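Local structure of histone deacetylase complex subunit SAP18 (Mus musculus, 4A6Q) at residues A[22-33]-A[52-63]. The protein enhances transcriptional repression by SIN3-HDAC1 as part of the SIN3-repressing complex and is an auxiliary component of the splicing-dependent exon junction complex. Sequence-based numbering, arbitrary orientation. Where two conformers were deposited one is given.
Sequences REKTCPLLLRVF and PSSELQIYTWMD
The indole of W61 is sandwiched between R22 and P27: R22 CG lies over one face, 3.7 Å from the centroid of the five-membered ring, and P27 CA covers the opposite face in a second CH-pi contact. At the ring edge, W61 NE1 donates to T25 O (2.9 Å); T25 O lies in the indole plane, whereas the nitrogen approaches from above the carbonyl plane. This clasp closes one end of the antiparallel β-hairpin formed by strands 28-35 and 56-60, the first two strands of the ubiquitin-like fold. Without the indole, as with an alanine here, the aliphatic chain of R22 and the P27 ring would probably lose the surface they pack on, and T25 O its donor. Extended beyond CG, R22 runs across the indole and brings both NE and NH2 to D63 OD1, while NH1 pairs with E68 of helix 66-76. Six backbone hydrogen bonds join L28, L30 and V32 to T60, I58 and L56, whose side chains share the face turned to that helix; L30 packs on L69 and I58 on L72. On the other face, a bend at chi3 (69°) turns the R31 guanidinium side-on to E55, nearly coplanar with its carboxylate. R31 NH2 meets E55 OE1 and R31 NE meets E55 OE2, each on a syn lone pair; Q57 NE2 also donates to E55 OE2, from above the carboxylate plane, at 3.0 Å.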
loop_
_atom_site.group_PDB
_atom_site.type_symbol
_atom_site.label_atom_id
_atom_site.label_comp_id
_atom_site.label_asym_id
_atom_site.label_seq_id
_atom_site.Cartn_x
_atom_site.Cartn_y
_atom_site.Cartn_z
ATOM N N ARG A 22 -16.023 9.945 -3.933
ATOM C CA ARG A 22 -14.934 10.825 -3.551
ATOM C C ARG A 22 -15.381 12.271 -3.360
ATOM O O ARG A 22 -14.820 13.022 -2.549
ATOM C CB ARG A 22 -13.783 10.695 -4.577
ATOM C CG ARG A 22 -13.151 9.306 -4.613
ATOM C CD ARG A 22 -12.032 9.274 -5.635
ATOM N NE ARG A 22 -11.215 8.083 -5.440
ATOM C CZ ARG A 22 -10.014 7.896 -5.980
ATOM N NH1 ARG A 22 -9.482 8.819 -6.771
ATOM N NH2 ARG A 22 -9.356 6.777 -5.699
ATOM N N GLU A 23 -16.420 12.661 -4.086
ATOM C CA GLU A 23 -16.941 14.014 -3.920
ATOM C C GLU A 23 -17.563 14.237 -2.541
ATOM O O GLU A 23 -17.587 15.364 -2.056
ATOM C CB GLU A 23 -17.958 14.363 -5.022
ATOM N N LYS A 24 -18.085 13.186 -1.929
ATOM C CA LYS A 24 -18.751 13.317 -0.620
ATOM C C LYS A 24 -17.937 12.731 0.523
ATOM O O LYS A 24 -18.434 12.610 1.610
ATOM C CB LYS A 24 -20.082 12.622 -0.694
ATOM C CG LYS A 24 -21.184 13.482 -1.402
ATOM C CD LYS A 24 -22.488 12.697 -1.468
ATOM C CE LYS A 24 -23.658 13.592 -1.859
ATOM N NZ LYS A 24 -23.969 14.621 -0.779
ATOM N N THR A 25 -16.680 12.385 0.284
ATOM C CA THR A 25 -15.851 11.769 1.324
ATOM C C THR A 25 -14.583 12.585 1.457
ATOM O O THR A 25 -13.887 12.816 0.466
ATOM C CB THR A 25 -15.450 10.350 0.906
ATOM O OG1 THR A 25 -16.628 9.569 0.696
ATOM C CG2 THR A 25 -14.580 9.654 1.994
ATOM N N CYS A 26 -14.274 13.042 2.657
ATOM C CA CYS A 26 -13.034 13.774 2.854
ATOM C C CYS A 26 -11.867 12.820 2.608
ATOM O O CYS A 26 -11.882 11.673 3.052
ATOM C CB CYS A 26 -13.001 14.351 4.261
ATOM S SG CYS A 26 -14.317 15.599 4.530
ATOM N N PRO A 27 -10.845 13.283 1.867
ATOM C CA PRO A 27 -9.715 12.386 1.625
ATOM C C PRO A 27 -8.908 12.123 2.892
ATOM O O PRO A 27 -8.911 12.911 3.858
ATOM C CB PRO A 27 -8.872 13.148 0.589
ATOM C CG PRO A 27 -9.227 14.581 0.763
ATOM C CD PRO A 27 -10.682 14.618 1.256
ATOM N N LEU A 28 -8.226 10.985 2.875
ATOM C CA LEU A 28 -7.299 10.619 3.910
ATOM C C LEU A 28 -5.903 11.112 3.534
ATOM O O LEU A 28 -5.602 11.318 2.351
ATOM C CB LEU A 28 -7.283 9.094 4.093
ATOM C CG LEU A 28 -6.866 8.205 2.923
ATOM C CD1 LEU A 28 -5.392 7.810 3.085
ATOM C CD2 LEU A 28 -7.723 6.959 2.836
ATOM N N LEU A 29 -5.074 11.329 4.528
ATOM C CA LEU A 29 -3.688 11.709 4.286
ATOM C C LEU A 29 -2.863 10.433 4.346
ATOM O O LEU A 29 -2.759 9.792 5.395
ATOM C CB LEU A 29 -3.203 12.783 5.297
ATOM C CG LEU A 29 -1.860 13.463 4.944
ATOM C CD1 LEU A 29 -1.703 14.824 5.643
ATOM C CD2 LEU A 29 -0.695 12.574 5.306
ATOM N N LEU A 30 -2.276 10.071 3.206
ATOM C CA LEU A 30 -1.475 8.846 3.076
ATOM C C LEU A 30 0.014 9.209 3.129
ATOM O O LEU A 30 0.456 10.055 2.390
ATOM C CB LEU A 30 -1.792 8.225 1.725
ATOM C CG LEU A 30 -1.016 6.956 1.324
ATOM C CD1 LEU A 30 -1.384 5.831 2.283
ATOM C CD2 LEU A 30 -1.277 6.588 -0.119
ATOM N N ARG A 31 0.761 8.554 4.013
ATOM C CA ARG A 31 2.211 8.784 4.142
ATOM C C ARG A 31 2.937 7.645 3.429
ATOM O O ARG A 31 2.760 6.467 3.779
ATOM C CB ARG A 31 2.595 8.832 5.623
ATOM C CG ARG A 31 1.854 9.978 6.392
ATOM C CD ARG A 31 2.196 9.975 7.880
ATOM N NE ARG A 31 3.582 10.364 8.107
ATOM C CZ ARG A 31 4.169 10.408 9.298
ATOM N NH1 ARG A 31 3.495 10.075 10.400
ATOM N NH2 ARG A 31 5.445 10.763 9.385
ATOM N N VAL A 32 3.696 8.001 2.398
ATOM C CA VAL A 32 4.356 7.015 1.535
ATOM C C VAL A 32 5.857 7.148 1.695
ATOM O O VAL A 32 6.402 8.245 1.602
ATOM C CB VAL A 32 4.002 7.308 0.071
ATOM C CG1 VAL A 32 4.678 6.303 -0.858
ATOM C CG2 VAL A 32 2.485 7.248 -0.115
ATOM N N PHE A 33 6.513 6.034 1.989
ATOM C CA PHE A 33 7.947 6.005 2.102
ATOM C C PHE A 33 8.445 5.203 0.929
ATOM O O PHE A 33 7.741 4.310 0.463
ATOM C CB PHE A 33 8.332 5.363 3.437
ATOM C CG PHE A 33 7.805 6.142 4.627
ATOM C CD1 PHE A 33 6.543 5.893 5.136
ATOM C CD2 PHE A 33 8.566 7.158 5.197
ATOM C CE1 PHE A 33 6.049 6.620 6.198
ATOM C CE2 PHE A 33 8.087 7.883 6.275
ATOM C CZ PHE A 33 6.807 7.634 6.756
ATOM N N PRO A 52 11.373 6.935 8.550
ATOM C CA PRO A 52 12.415 7.425 7.623
ATOM C C PRO A 52 12.309 8.942 7.395
ATOM O O PRO A 52 11.228 9.503 7.424
ATOM C CB PRO A 52 12.122 6.659 6.339
ATOM C CG PRO A 52 11.515 5.345 6.832
ATOM C CD PRO A 52 10.654 5.758 8.008
ATOM N N SER A 53 13.453 9.596 7.206
ATOM C CA SER A 53 13.526 11.052 7.128
ATOM C C SER A 53 13.141 11.600 5.752
ATOM O O SER A 53 13.213 12.807 5.529
ATOM C CB SER A 53 14.935 11.519 7.499
ATOM O OG SER A 53 15.242 11.247 8.872
ATOM N N SER A 54 12.744 10.733 4.824
ATOM C CA SER A 54 12.150 11.158 3.560
ATOM C C SER A 54 10.782 10.506 3.413
ATOM O O SER A 54 10.634 9.330 3.719
ATOM C CB SER A 54 12.999 10.758 2.356
ATOM O OG SER A 54 14.308 11.306 2.450
ATOM N N GLU A 55 9.796 11.282 2.962
ATOM C CA GLU A 55 8.450 10.756 2.738
ATOM C C GLU A 55 7.663 11.621 1.771
ATOM O O GLU A 55 7.975 12.786 1.573
ATOM C CB GLU A 55 7.707 10.581 4.059
ATOM C CG GLU A 55 7.007 11.798 4.573
ATOM C CD GLU A 55 6.290 11.527 5.887
ATOM O OE1 GLU A 55 6.976 11.483 6.925
ATOM O OE2 GLU A 55 5.040 11.341 5.872
ATOM N N LEU A 56 6.639 11.022 1.150
ATOM C CA LEU A 56 5.744 11.729 0.243
ATOM C C LEU A 56 4.356 11.654 0.857
ATOM O O LEU A 56 3.909 10.584 1.217
ATOM C CB LEU A 56 5.739 11.015 -1.114
ATOM C CG LEU A 56 4.695 11.398 -2.149
ATOM C CD1 LEU A 56 4.841 12.859 -2.423
ATOM C CD2 LEU A 56 4.866 10.575 -3.436
ATOM N N GLN A 57 3.660 12.776 0.962
ATOM C CA GLN A 57 2.300 12.748 1.491
ATOM C C GLN A 57 1.285 13.001 0.406
ATOM O O GLN A 57 1.507 13.846 -0.459
ATOM C CB GLN A 57 2.133 13.767 2.645
ATOM C CG GLN A 57 2.936 13.316 3.833
ATOM C CD GLN A 57 2.755 14.182 5.059
ATOM O OE1 GLN A 57 1.951 15.128 5.065
ATOM N NE2 GLN A 57 3.472 13.839 6.122
ATOM N N ILE A 58 0.175 12.245 0.436
ATOM C CA ILE A 58 -0.812 12.278 -0.648
ATOM C C ILE A 58 -2.211 12.316 -0.038
ATOM O O ILE A 58 -2.452 11.671 0.961
ATOM C CB ILE A 58 -0.692 10.992 -1.512
ATOM C CG1 ILE A 58 0.631 11.025 -2.293
ATOM C CG2 ILE A 58 -1.882 10.798 -2.452
ATOM C CD1 ILE A 58 0.907 9.715 -3.055
ATOM N N TYR A 59 -3.097 13.143 -0.602
ATOM C CA TYR A 59 -4.505 13.076 -0.240
ATOM C C TYR A 59 -5.165 12.114 -1.207
ATOM O O TYR A 59 -5.093 12.307 -2.437
ATOM C CB TYR A 59 -5.165 14.444 -0.425
ATOM C CG TYR A 59 -4.831 15.470 0.612
ATOM C CD1 TYR A 59 -4.937 15.175 1.948
ATOM C CD2 TYR A 59 -4.387 16.730 0.239
ATOM C CE1 TYR A 59 -4.630 16.141 2.923
ATOM C CE2 TYR A 59 -4.079 17.682 1.179
ATOM C CZ TYR A 59 -4.201 17.378 2.510
ATOM O OH TYR A 59 -3.889 18.333 3.448
ATOM N N THR A 60 -5.868 11.114 -0.688
ATOM C CA THR A 60 -6.480 10.111 -1.533
ATOM C C THR A 60 -7.655 9.498 -0.795
ATOM O O THR A 60 -8.104 10.041 0.217
ATOM C CB THR A 60 -5.430 9.059 -2.003
ATOM O OG1 THR A 60 -5.975 8.240 -3.060
ATOM C CG2 THR A 60 -4.948 8.168 -0.835
ATOM N N TRP A 61 -8.148 8.374 -1.299
ATOM C CA TRP A 61 -9.323 7.701 -0.752
ATOM C C TRP A 61 -9.065 6.189 -0.629
ATOM O O TRP A 61 -8.055 5.696 -1.115
ATOM C CB TRP A 61 -10.549 7.952 -1.627
ATOM C CG TRP A 61 -10.998 9.389 -1.637
ATOM C CD1 TRP A 61 -11.966 9.976 -0.829
ATOM C CD2 TRP A 61 -10.500 10.424 -2.483
ATOM N NE1 TRP A 61 -12.074 11.316 -1.144
ATOM C CE2 TRP A 61 -11.191 11.612 -2.152
ATOM C CE3 TRP A 61 -9.537 10.462 -3.508
ATOM C CZ2 TRP A 61 -10.951 12.823 -2.806
ATOM C CZ3 TRP A 61 -9.299 11.650 -4.138
ATOM C CH2 TRP A 61 -9.994 12.823 -3.789
HETATM N N MSE A 62 -9.957 5.463 0.046
HETATM C CA MSE A 62 -9.765 4.026 0.302
HETATM C C MSE A 62 -9.791 3.170 -0.958
HETATM O O MSE A 62 -9.355 2.027 -0.915
HETATM C CB MSE A 62 -10.811 3.508 1.310
HETATM C CG MSE A 62 -10.674 4.111 2.676
HETATM SE SE MSE A 62 -9.049 3.468 3.479
HETATM C CE MSE A 62 -9.289 1.554 3.332
ATOM N N ASP A 63 -10.312 3.706 -2.055
ATOM C CA ASP A 63 -10.300 2.980 -3.343
ATOM C C ASP A 63 -9.161 3.405 -4.250
ATOM O O ASP A 63 -9.168 3.090 -5.459
ATOM C CB ASP A 63 -11.691 3.035 -4.036
ATOM C CG ASP A 63 -12.079 4.432 -4.518
ATOM O OD1 ASP A 63 -11.402 5.428 -4.139
ATOM O OD2 ASP A 63 -13.071 4.532 -5.273
#